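Long-range contact in putative tautomerase (Streptomyces achromogenes, PDB 3RY0), which belongs to the tautomerase family of small beta-alpha-beta proteins of the MIF clan and assembles into a hexamer: residues 2-7 and 41-46. Numbering follows the deposited sequence.
Sequences LIRVTL and IVEETP
Val5 and Glu43 are joined at the centre of a parallel strand pair, where Glu43 N donates to Val5 O over 2.8 Å. Val5 N in turn gives its hydrogen to Ile41 O, also at 2.8 Å and nearly straight (171°). Ile41 N to Ile3 O, Leu7 N to Glu43 O and Thr45 N to Leu7 O complete five backbone bonds. The face bearing Val5, Leu7 and Val42 is the tightly packed one, although Glu44 beside Leu7 is partly exposed: Leu7 CD1 lies 3.8 Å from Val42 CG1, the two side chains running at a slant to each other, while Leu19 and Leu23 of helix 13-31 pack on Val5. That helix makes the crossover of the beta-alpha-beta unit on which the tautomerase (MIF-like) fold is built, and a second subunit continues the sheet antiparallel along residues 2-6.

The opposite face is more polar; Ile41 and Thr6 are buried there, but Arg4 and Glu43 stay partly exposed. Arg4 has CG anti to its backbone nitrogen (chi1 -166°) and a bend at chi3, which carry NE across to Glu43 OE2, 2.7 Å away, in a salt bridge. NE arrives from above the carboxylate, whose plane stands 49° from that of the guanidinium, and Ile41 CB lies over one guanidinium face toward its rim. Arg4 NH1 makes a salt bridge to Glu43 and a hydrogen bond to Thr6 of a third subunit, while Arg4 NH1 of a fourth makes the same two to Glu43 OE1 and Thr6 OG1 of this chain. Farther along, Thr6 CG2 approaches Thr45 OG1 to 3.5 Å.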
loop_
_atom_site.group_PDB
_atom_site.type_symbol
_atom_site.label_atom_id
_atom_site.label_comp_id
_atom_site.label_asym_id
_atom_site.label_seq_id
_atom_site.Cartn_x
_atom_site.Cartn_y
_atom_site.Cartn_z
ATOM N N LEU A 2 -3.586 11.017 3.250
ATOM C CA LEU A 2 -3.046 10.473 2.047
ATOM C C LEU A 2 -4.086 9.665 1.327
ATOM O O LEU A 2 -4.667 8.729 1.928
ATOM C CB LEU A 2 -1.744 9.517 2.293
ATOM C CG LEU A 2 -1.247 8.902 0.934
ATOM C CD1 LEU A 2 -0.706 9.937 -0.035
ATOM C CD2 LEU A 2 -0.165 7.717 0.918
ATOM N N ILE A 3 -4.317 9.977 0.094
ATOM C CA ILE A 3 -5.299 9.248 -0.719
ATOM C C ILE A 3 -4.570 8.524 -1.852
ATOM O O ILE A 3 -3.930 9.197 -2.699
ATOM C CB ILE A 3 -6.358 10.219 -1.314
ATOM C CG1 ILE A 3 -7.102 10.886 -0.205
ATOM C CG2 ILE A 3 -7.346 9.442 -2.226
ATOM C CD1 ILE A 3 -8.019 12.090 -0.709
ATOM N N ARG A 4 -4.587 7.199 -1.887
ATOM C CA ARG A 4 -3.883 6.446 -2.938
ATOM C C ARG A 4 -4.960 5.844 -3.795
ATOM O O ARG A 4 -5.760 5.035 -3.295
ATOM C CB ARG A 4 -3.018 5.336 -2.361
ATOM C CG ARG A 4 -2.041 4.796 -3.373
ATOM C CD ARG A 4 -0.861 3.928 -2.689
ATOM N NE ARG A 4 0.419 4.342 -3.329
ATOM C CZ ARG A 4 1.517 4.917 -2.793
ATOM N NH1 ARG A 4 2.460 5.164 -3.664
ATOM N NH2 ARG A 4 1.838 5.161 -1.439
ATOM N N VAL A 5 -4.939 6.148 -5.088
ATOM C CA VAL A 5 -5.960 5.646 -5.991
ATOM C C VAL A 5 -5.310 4.618 -6.905
ATOM O O VAL A 5 -4.209 4.881 -7.471
ATOM C CB VAL A 5 -6.495 6.777 -6.871
ATOM C CG1 VAL A 5 -7.585 6.328 -7.878
ATOM C CG2 VAL A 5 -6.940 7.913 -6.033
ATOM N N THR A 6 -5.986 3.488 -7.112
ATOM C CA THR A 6 -5.498 2.534 -8.105
ATOM C C THR A 6 -6.550 2.462 -9.250
ATOM O O THR A 6 -7.698 2.136 -8.973
ATOM C CB THR A 6 -5.383 1.158 -7.419
ATOM O OG1 THR A 6 -4.525 1.236 -6.269
ATOM C CG2 THR A 6 -4.733 0.122 -8.398
ATOM N N LEU A 7 -6.087 2.768 -10.438
ATOM C CA LEU A 7 -6.949 2.836 -11.631
ATOM C C LEU A 7 -6.432 1.988 -12.680
ATOM O O LEU A 7 -5.247 1.846 -12.772
ATOM C CB LEU A 7 -6.890 4.244 -12.298
ATOM C CG LEU A 7 -7.295 5.464 -11.502
ATOM C CD1 LEU A 7 -7.297 6.708 -12.427
ATOM C CD2 LEU A 7 -8.740 5.220 -10.903
ATOM N N ILE A 41 -2.026 10.244 -4.551
ATOM C CA ILE A 41 -1.120 9.560 -5.445
ATOM C C ILE A 41 -1.994 8.646 -6.356
ATOM O O ILE A 41 -2.801 7.835 -5.818
ATOM C CB ILE A 41 -0.128 8.623 -4.686
ATOM C CG1 ILE A 41 0.623 9.427 -3.628
ATOM C CG2 ILE A 41 0.791 7.915 -5.780
ATOM C CD1 ILE A 41 1.743 10.291 -4.122
ATOM N N VAL A 42 -1.866 8.784 -7.648
ATOM C CA VAL A 42 -2.682 8.005 -8.593
ATOM C C VAL A 42 -1.779 6.984 -9.214
ATOM O O VAL A 42 -0.783 7.363 -9.897
ATOM C CB VAL A 42 -3.355 8.888 -9.663
ATOM C CG1 VAL A 42 -4.125 8.004 -10.715
ATOM C CG2 VAL A 42 -4.338 9.853 -9.079
ATOM N N GLU A 43 -2.124 5.699 -9.070
ATOM C CA GLU A 43 -1.305 4.615 -9.658
ATOM C C GLU A 43 -2.180 3.996 -10.778
ATOM O O GLU A 43 -3.418 3.905 -10.641
ATOM C CB GLU A 43 -1.170 3.549 -8.591
ATOM C CG GLU A 43 -0.460 4.001 -7.371
ATOM C CD GLU A 43 -0.406 2.883 -6.330
ATOM O OE1 GLU A 43 -1.375 2.033 -6.249
ATOM O OE2 GLU A 43 0.617 2.904 -5.600
ATOM N N GLU A 44 -1.571 3.633 -11.909
ATOM C CA GLU A 44 -2.271 3.064 -13.078
ATOM C C GLU A 44 -1.721 1.636 -13.198
ATOM O O GLU A 44 -0.499 1.357 -13.107
ATOM C CB GLU A 44 -1.984 3.882 -14.340
ATOM C CG GLU A 44 -2.661 5.228 -14.220
ATOM C CD GLU A 44 -2.802 6.017 -15.547
ATOM O OE1 GLU A 44 -2.607 5.432 -16.633
ATOM O OE2 GLU A 44 -3.152 7.213 -15.474
ATOM N N THR A 45 -2.641 0.699 -13.375
ATOM C CA THR A 45 -2.330 -0.693 -13.486
ATOM C C THR A 45 -2.726 -1.171 -14.906
ATOM O O THR A 45 -3.865 -0.916 -15.336
ATOM C CB THR A 45 -3.156 -1.503 -12.440
ATOM O OG1 THR A 45 -2.799 -0.975 -11.122
ATOM C CG2 THR A 45 -2.875 -2.931 -12.546
ATOM N N PRO A 46 -1.839 -1.919 -15.594
ATOM C CA PRO A 46 -2.247 -2.434 -16.913
ATOM C C PRO A 46 -3.291 -3.511 -16.722
ATOM O O PRO A 46 -3.315 -4.222 -15.676
ATOM C CB PRO A 46 -0.976 -3.048 -17.482
ATOM C CG PRO A 46 -0.075 -3.183 -16.506
ATOM C CD PRO A 46 -0.435 -2.228 -15.256
#